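Local coordinates for protein farnesyl diphosphate phosphatase YisP (Bacillus subtilis subsp. subtilis, PDB 3WE9) that hydrolyses farnesyl diphosphate to farnesol and diphosphate, supplying an isoprenoid needed for biofilm formation, at residues A14-G19 / A43-L48; D146-A151 / L225-S230; F185-A190 / N198-M203. One frame throughout, in Å; residues are numbered along the deposited sequence.

Contact 1: A14-G19 / A43-L48; sequences AYQQCG and ASWAVL
Trp-45 lays the six-membered ring of its indole against the backbone of Gly-19, and the meeting of helix 6-25 with helix 38-54 is built round this pair. The CA of Gly-19 stands over one face, displaced toward the rim, 3.8 Å from the centroid of the six-membered ring of Trp-45, a CH-pi contact. Glycine suits the place because a CB there would lie only 2.7 Å from Trp-45 CE3, a clash. A chi1 of -66° directs the indole at helix 6-25, and Trp-45 CE3 lies 3.4 Å from Tyr-15 O. That carbonyl already accepts the helical bond from Gly-19 N.

The rim of the indole has a different neighbour. Gln-16, bent at chi2, brings NE2 in at the ring edge, 3.8 Å from Trp-45 CZ3, with the amide plane turned 83° from the ring. A long polar chain fits this outer, solvent-facing border.

Closer to the axis of helix 38-54 the packing is between small groups. The CB of Cys-18 rests 3.9 Å from the CB of Trp-45. Cys-18 SG lies 3.8 Å from Ala-46 CA. The methyl of Ala-46 takes up little space, and Tyr-15 CE1 comes to 3.9 Å from Ala-46 CB. Tyr-15 is shared: its ring also meets His-89 at about a right angle, joining helix 84-94 to the cluster, while Trp-45 meets the ring of Phe-30 nearly in parallel.

Gly-19, Cys-18 and Ala-46 are small, consistent with the axes of the two segments approaching to 8.2 Å, at 66°: steeply inclined helix packing within the all-helical isoprenoid synthase fold of the phytoene/squalene synthase family.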
# COMPACT_ATOMS: atom_id res chain seq x y z
N ALA A 14 15.38 -14.07 -10.33
CA ALA A 14 15.04 -12.69 -10.01
C ALA A 14 13.65 -12.58 -9.40
O ALA A 14 13.43 -11.78 -8.49
CB ALA A 14 15.12 -11.83 -11.27
N TYR A 15 12.70 -13.38 -9.89
CA TYR A 15 11.34 -13.36 -9.35
C TYR A 15 11.33 -13.82 -7.89
O TYR A 15 10.73 -13.18 -7.03
CB TYR A 15 10.41 -14.26 -10.17
CG TYR A 15 9.66 -13.58 -11.29
CD1 TYR A 15 8.90 -12.43 -11.06
CD2 TYR A 15 9.64 -14.13 -12.58
CE1 TYR A 15 8.12 -11.85 -12.08
CE2 TYR A 15 8.88 -13.56 -13.60
CZ TYR A 15 8.12 -12.43 -13.35
OH TYR A 15 7.34 -11.87 -14.35
N GLN A 16 11.99 -14.94 -7.62
CA GLN A 16 12.05 -15.47 -6.26
C GLN A 16 12.62 -14.44 -5.31
O GLN A 16 12.16 -14.30 -4.18
CB GLN A 16 12.90 -16.74 -6.22
CG GLN A 16 12.18 -17.95 -6.76
CD GLN A 16 10.77 -18.05 -6.23
OE1 GLN A 16 10.55 -18.06 -5.01
NE2 GLN A 16 9.79 -18.13 -7.13
N GLN A 17 13.62 -13.71 -5.77
CA GLN A 17 14.22 -12.68 -4.94
C GLN A 17 13.23 -11.54 -4.75
O GLN A 17 13.21 -10.89 -3.70
CB GLN A 17 15.53 -12.21 -5.58
CG GLN A 17 16.51 -13.35 -5.75
CD GLN A 17 17.85 -12.92 -6.29
OE1 GLN A 17 18.75 -13.75 -6.48
NE2 GLN A 17 18.01 -11.62 -6.52
N CYS A 18 12.40 -11.29 -5.76
CA CYS A 18 11.40 -10.24 -5.65
C CYS A 18 10.42 -10.66 -4.55
O CYS A 18 9.95 -9.83 -3.78
CB CYS A 18 10.64 -10.06 -6.97
SG CYS A 18 11.54 -9.15 -8.25
N GLY A 19 10.15 -11.96 -4.47
CA GLY A 19 9.24 -12.49 -3.46
C GLY A 19 9.81 -12.43 -2.05
O GLY A 19 9.08 -12.21 -1.09
N ALA A 43 4.45 -11.78 -10.82
CA ALA A 43 4.42 -10.48 -11.48
C ALA A 43 4.18 -9.40 -10.43
O ALA A 43 4.79 -8.34 -10.46
CB ALA A 43 3.30 -10.45 -12.53
N SER A 44 3.28 -9.68 -9.49
CA SER A 44 2.97 -8.72 -8.43
C SER A 44 4.20 -8.48 -7.56
O SER A 44 4.45 -7.36 -7.13
CB SER A 44 1.81 -9.22 -7.57
OG SER A 44 0.61 -9.25 -8.32
N TRP A 45 4.95 -9.55 -7.28
CA TRP A 45 6.16 -9.41 -6.48
C TRP A 45 7.10 -8.43 -7.17
O TRP A 45 7.67 -7.54 -6.54
CB TRP A 45 6.89 -10.74 -6.33
CG TRP A 45 6.17 -11.81 -5.55
CD1 TRP A 45 5.10 -11.66 -4.72
CD2 TRP A 45 6.51 -13.20 -5.52
NE1 TRP A 45 4.75 -12.87 -4.17
CE2 TRP A 45 5.60 -13.83 -4.65
CE3 TRP A 45 7.50 -13.97 -6.15
CZ2 TRP A 45 5.65 -15.21 -4.38
CZ3 TRP A 45 7.55 -15.33 -5.89
CH2 TRP A 45 6.63 -15.94 -5.01
N ALA A 46 7.26 -8.60 -8.48
CA ALA A 46 8.14 -7.74 -9.26
C ALA A 46 7.71 -6.28 -9.16
O ALA A 46 8.54 -5.39 -8.94
CB ALA A 46 8.14 -8.19 -10.74
N VAL A 47 6.42 -6.03 -9.33
CA VAL A 47 5.89 -4.68 -9.27
C VAL A 47 6.13 -4.03 -7.90
O VAL A 47 6.62 -2.91 -7.82
CB VAL A 47 4.37 -4.65 -9.58
CG1 VAL A 47 3.79 -3.27 -9.27
CG2 VAL A 47 4.15 -5.00 -11.05
N LEU A 48 5.79 -4.75 -6.83
CA LEU A 48 5.99 -4.20 -5.49
C LEU A 48 7.46 -4.12 -5.10
O LEU A 48 7.85 -3.25 -4.32
CB LEU A 48 5.20 -5.02 -4.46
CG LEU A 48 3.67 -4.97 -4.61
CD1 LEU A 48 3.03 -5.59 -3.38
CD2 LEU A 48 3.21 -3.53 -4.77

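Contact 2: D146-A151 / L225-S230; sequences DQLKQA and LFPQYS
Leu-148 and Phe-226 both carry CG opposite the carbonyl carbon and beside the backbone N, with chi1 of -66° and -81°, and these torsions bring the leucine fork over the phenylalanine ring. The contact is apolar packing in the all-helical isoprenoid synthase fold, pinning the turn that leads into helix 228-250 to the start of helix 145-165. Leu-148 CD2 sits over one ring face, 3.6 Å from the Phe-226 centroid and 16° off the normal, a CH-pi contact. The other branch reaches along the same ring, CD1 of Leu-148 lying 3.6 Å from CD1 of Phe-226. A branched leucine suits the place because its two methyls can cover a flat surface together. Ala-151, one turn on, adds its small CB 4.2 Å from Phe-226 CE2, and the ring also touches Gln-231 and Val-234 of helix 228-250. An alanine in place of Phe-226 is likely to open a gap beneath the Leu-148 methyls and weaken the turn's hold on Ala-151 and Val-234. At the outer border Leu-225 lies across the exposed Gln-147, while nearer its root the packing is tight, Leu-225 CB lying only 3.5 Å from Leu-148 CD2.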
# COMPACT_ATOMS: atom_id res chain seq x y z
N ASP A 146 -11.57 -1.40 -17.16
CA ASP A 146 -12.20 -0.08 -17.10
C ASP A 146 -13.09 0.04 -15.87
O ASP A 146 -13.13 1.08 -15.21
CB ASP A 146 -13.03 0.17 -18.36
CG ASP A 146 -12.27 0.93 -19.43
OD1 ASP A 146 -11.08 0.63 -19.65
OD2 ASP A 146 -12.87 1.84 -20.04
N GLN A 147 -13.82 -1.03 -15.58
CA GLN A 147 -14.73 -1.06 -14.44
C GLN A 147 -14.05 -1.20 -13.07
O GLN A 147 -14.65 -0.87 -12.05
CB GLN A 147 -15.73 -2.21 -14.60
CG GLN A 147 -16.69 -2.08 -15.77
CD GLN A 147 -17.61 -3.28 -15.88
OE1 GLN A 147 -18.28 -3.65 -14.91
NE2 GLN A 147 -17.63 -3.91 -17.05
N LEU A 148 -12.82 -1.69 -13.06
CA LEU A 148 -12.08 -1.91 -11.81
C LEU A 148 -10.91 -0.95 -11.55
O LEU A 148 -10.27 -1.02 -10.50
CB LEU A 148 -11.56 -3.35 -11.78
CG LEU A 148 -12.59 -4.48 -11.70
CD1 LEU A 148 -11.92 -5.81 -11.98
CD2 LEU A 148 -13.25 -4.47 -10.33
N LYS A 149 -10.63 -0.08 -12.51
CA LYS A 149 -9.53 0.88 -12.38
C LYS A 149 -9.65 1.75 -11.14
O LYS A 149 -8.70 1.89 -10.37
CB LYS A 149 -9.47 1.76 -13.63
CG LYS A 149 -8.39 2.83 -13.63
CD LYS A 149 -8.56 3.72 -14.86
CE LYS A 149 -7.71 4.98 -14.80
NZ LYS A 149 -6.28 4.75 -15.11
N GLN A 150 -10.84 2.33 -10.94
CA GLN A 150 -11.10 3.19 -9.80
C GLN A 150 -10.88 2.42 -8.49
O GLN A 150 -10.30 2.95 -7.53
CB GLN A 150 -12.54 3.70 -9.86
CG GLN A 150 -12.93 4.65 -8.75
CD GLN A 150 -14.40 5.04 -8.82
OE1 GLN A 150 -14.87 5.58 -9.82
NE2 GLN A 150 -15.14 4.76 -7.74
N ALA A 151 -11.33 1.17 -8.45
CA ALA A 151 -11.19 0.34 -7.26
C ALA A 151 -9.73 0.01 -6.95
O ALA A 151 -9.33 -0.03 -5.79
CB ALA A 151 -11.99 -0.95 -7.43
N LEU A 225 -16.73 -7.62 -8.77
CA LEU A 225 -16.37 -7.43 -10.18
C LEU A 225 -15.01 -8.00 -10.56
O LEU A 225 -14.75 -8.24 -11.74
CB LEU A 225 -16.39 -5.95 -10.54
CG LEU A 225 -17.73 -5.22 -10.43
CD1 LEU A 225 -17.52 -3.77 -10.83
CD2 LEU A 225 -18.77 -5.89 -11.32
N PHE A 226 -14.14 -8.21 -9.58
CA PHE A 226 -12.82 -8.77 -9.87
C PHE A 226 -12.97 -10.23 -10.25
O PHE A 226 -13.87 -10.91 -9.75
CB PHE A 226 -11.92 -8.66 -8.64
CG PHE A 226 -11.30 -7.31 -8.46
CD1 PHE A 226 -10.12 -6.98 -9.13
CD2 PHE A 226 -11.88 -6.37 -7.62
CE1 PHE A 226 -9.54 -5.72 -8.97
CE2 PHE A 226 -11.31 -5.11 -7.45
CZ PHE A 226 -10.14 -4.78 -8.13
N PRO A 227 -12.10 -10.74 -11.13
CA PRO A 227 -12.21 -12.15 -11.51
C PRO A 227 -11.94 -13.02 -10.28
O PRO A 227 -11.21 -12.60 -9.37
CB PRO A 227 -11.14 -12.30 -12.59
CG PRO A 227 -10.12 -11.27 -12.22
CD PRO A 227 -10.97 -10.09 -11.82
N GLN A 228 -12.52 -14.21 -10.24
CA GLN A 228 -12.32 -15.10 -9.10
C GLN A 228 -10.86 -15.32 -8.73
O GLN A 228 -10.53 -15.39 -7.54
CB GLN A 228 -12.99 -16.46 -9.35
CG GLN A 228 -14.50 -16.39 -9.46
CD GLN A 228 -15.19 -16.08 -8.13
OE1 GLN A 228 -16.29 -15.53 -8.10
NE2 GLN A 228 -14.55 -16.45 -7.03
N TYR A 229 -9.97 -15.41 -9.72
CA TYR A 229 -8.57 -15.65 -9.41
C TYR A 229 -7.89 -14.54 -8.61
O TYR A 229 -6.84 -14.78 -8.02
CB TYR A 229 -7.76 -15.97 -10.69
CG TYR A 229 -7.58 -14.83 -11.68
CD1 TYR A 229 -6.63 -13.82 -11.47
CD2 TYR A 229 -8.32 -14.80 -12.86
CE1 TYR A 229 -6.43 -12.81 -12.41
CE2 TYR A 229 -8.13 -13.79 -13.81
CZ TYR A 229 -7.19 -12.80 -13.59
OH TYR A 229 -7.01 -11.81 -14.53
N SER A 230 -8.47 -13.34 -8.58
CA SER A 230 -7.85 -12.25 -7.81
C SER A 230 -8.72 -11.68 -6.68
O SER A 230 -8.29 -10.78 -5.95
CB SER A 230 -7.40 -11.12 -8.76
OG SER A 230 -8.49 -10.49 -9.41

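Contact 3: F185-A190 / N198-M203; sequences FGYTEA and NKAFTM
This is a local aromatic and aliphatic contact in the all-helical isoprenoid synthase fold, its centre about 26 Å from that of the chain. Phe-185, at the end of helix 179-185, and Tyr-187, just past it, pack on the N-terminal end of helix 199-221, beyond the short helix 189-194. A Schellman motif ends helix 179-185, with Gly-186 as its C-prime residue at positive phi, a conformation that favours glycine. The small Ala-200 CB lies 3.4 Å from Phe-185 O and at the edge of the Tyr-187 ring. Met-203 covers one face of Phe-185, its CB 3.9 Å from the ring centroid, and its chain bends at chi3 to bring CE within 3.5 Å of Phe-185 CD1; the sulfur approaches obliquely in a Met-aromatic contact. Tyr-187 has CG opposite its backbone N (chi1 -169°), which sets its ring alongside Phe-201, Phe-201 CB lying over the face 3.9 Å from the Tyr-187 centroid. The ring planes meet at 46°. The tyrosine hydroxyl is hydrogen-bonded to Thr-196 O. Asn-198 stands at the N-cap of helix 199-221, its OD1 accepting from Phe-201 N at 2.8 Å, and the same OD1 is 3.4 Å from Tyr-187 CD1.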
# COMPACT_ATOMS: atom_id res chain seq x y z
N PHE A 185 -8.51 20.62 15.05
CA PHE A 185 -8.70 20.02 16.36
C PHE A 185 -7.82 20.55 17.49
O PHE A 185 -7.90 20.06 18.61
CB PHE A 185 -8.53 18.50 16.21
CG PHE A 185 -9.42 17.90 15.16
CD1 PHE A 185 -10.81 17.99 15.26
CD2 PHE A 185 -8.87 17.28 14.03
CE1 PHE A 185 -11.64 17.48 14.26
CE2 PHE A 185 -9.69 16.78 13.02
CZ PHE A 185 -11.08 16.88 13.13
N GLY A 186 -6.99 21.54 17.20
CA GLY A 186 -6.14 22.11 18.22
C GLY A 186 -4.90 21.31 18.59
O GLY A 186 -4.40 21.43 19.71
N TYR A 187 -4.40 20.49 17.66
CA TYR A 187 -3.20 19.71 17.91
C TYR A 187 -2.04 20.59 17.48
O TYR A 187 -1.94 20.99 16.32
CB TYR A 187 -3.21 18.41 17.09
CG TYR A 187 -2.12 17.44 17.51
CD1 TYR A 187 -2.04 16.97 18.82
CD2 TYR A 187 -1.18 16.98 16.59
CE1 TYR A 187 -1.04 16.09 19.21
CE2 TYR A 187 -0.17 16.09 16.97
CZ TYR A 187 -0.11 15.65 18.29
OH TYR A 187 0.89 14.79 18.68
N THR A 188 -1.14 20.89 18.42
CA THR A 188 -0.02 21.78 18.16
C THR A 188 1.26 21.17 17.60
O THR A 188 1.51 19.98 17.75
CB THR A 188 0.36 22.53 19.44
OG1 THR A 188 0.87 21.59 20.39
CG2 THR A 188 -0.87 23.20 20.03
N GLU A 189 2.08 22.01 16.97
CA GLU A 189 3.37 21.57 16.44
C GLU A 189 4.17 21.03 17.61
O GLU A 189 4.91 20.05 17.47
CB GLU A 189 4.13 22.75 15.81
CG GLU A 189 3.62 23.20 14.45
CD GLU A 189 4.02 22.26 13.33
OE1 GLU A 189 4.77 21.30 13.59
OE2 GLU A 189 3.57 22.48 12.18
N ALA A 190 4.04 21.67 18.77
CA ALA A 190 4.76 21.24 19.97
C ALA A 190 4.29 19.86 20.40
O ALA A 190 5.11 19.01 20.77
CB ALA A 190 4.55 22.25 21.10
N ASN A 198 -3.00 12.90 22.58
CA ASN A 198 -4.10 13.44 23.35
C ASN A 198 -5.34 13.39 22.48
O ASN A 198 -5.29 12.87 21.36
CB ASN A 198 -3.81 14.88 23.79
CG ASN A 198 -3.33 15.76 22.64
OD1 ASN A 198 -3.63 15.49 21.47
ND2 ASN A 198 -2.59 16.82 22.97
N LYS A 199 -6.45 13.92 22.99
CA LYS A 199 -7.71 13.93 22.24
C LYS A 199 -7.55 14.64 20.90
O LYS A 199 -8.08 14.19 19.89
CB LYS A 199 -8.80 14.61 23.07
CG LYS A 199 -10.15 14.68 22.36
CD LYS A 199 -10.67 13.30 22.00
CE LYS A 199 -12.05 13.37 21.36
NZ LYS A 199 -12.57 12.04 20.95
N ALA A 200 -6.83 15.76 20.90
CA ALA A 200 -6.60 16.53 19.68
C ALA A 200 -5.90 15.65 18.64
O ALA A 200 -6.20 15.73 17.44
CB ALA A 200 -5.75 17.75 19.99
N PHE A 201 -4.97 14.82 19.09
CA PHE A 201 -4.27 13.94 18.16
C PHE A 201 -5.16 12.83 17.62
O PHE A 201 -5.14 12.56 16.41
CB PHE A 201 -3.04 13.29 18.79
CG PHE A 201 -2.39 12.27 17.89
CD1 PHE A 201 -1.81 12.66 16.69
CD2 PHE A 201 -2.43 10.92 18.21
CE1 PHE A 201 -1.28 11.72 15.80
CE2 PHE A 201 -1.90 9.96 17.34
CZ PHE A 201 -1.33 10.37 16.13
N THR A 202 -5.92 12.18 18.49
CA THR A 202 -6.77 11.09 18.04
C THR A 202 -7.84 11.59 17.08
O THR A 202 -8.22 10.89 16.14
CB THR A 202 -7.42 10.33 19.23
OG1 THR A 202 -8.17 11.24 20.04
CG2 THR A 202 -6.34 9.67 20.09
N MET A 203 -8.33 12.81 17.30
CA MET A 203 -9.31 13.40 16.39
C MET A 203 -8.68 13.64 15.03
O MET A 203 -9.30 13.43 13.99
CB MET A 203 -9.86 14.71 16.96
CG MET A 203 -10.82 14.50 18.11
SD MET A 203 -11.41 16.06 18.77
CE MET A 203 -12.82 16.36 17.69

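From the N terminus, contact 1 comes first: it brings helix 38-54 across helix 6-25 and closes a largely helical loop of 23 residues. Contact 2 opens later, at 146-151, and closes 73 residues on at 225-230, bringing the turn before helix 228-250 to the start of helix 145-165. Contact 3, a short closure over seven residues, is nested within that loop; no two contacts cross. Contacts 1 and 2 have centres about 21 Å apart and do not touch, whereas contact 3 lies on the other side of the chain's centre, about 40 Å and 38 Å from their centres. Helix 199-221 runs from contact 3 back toward contact 2.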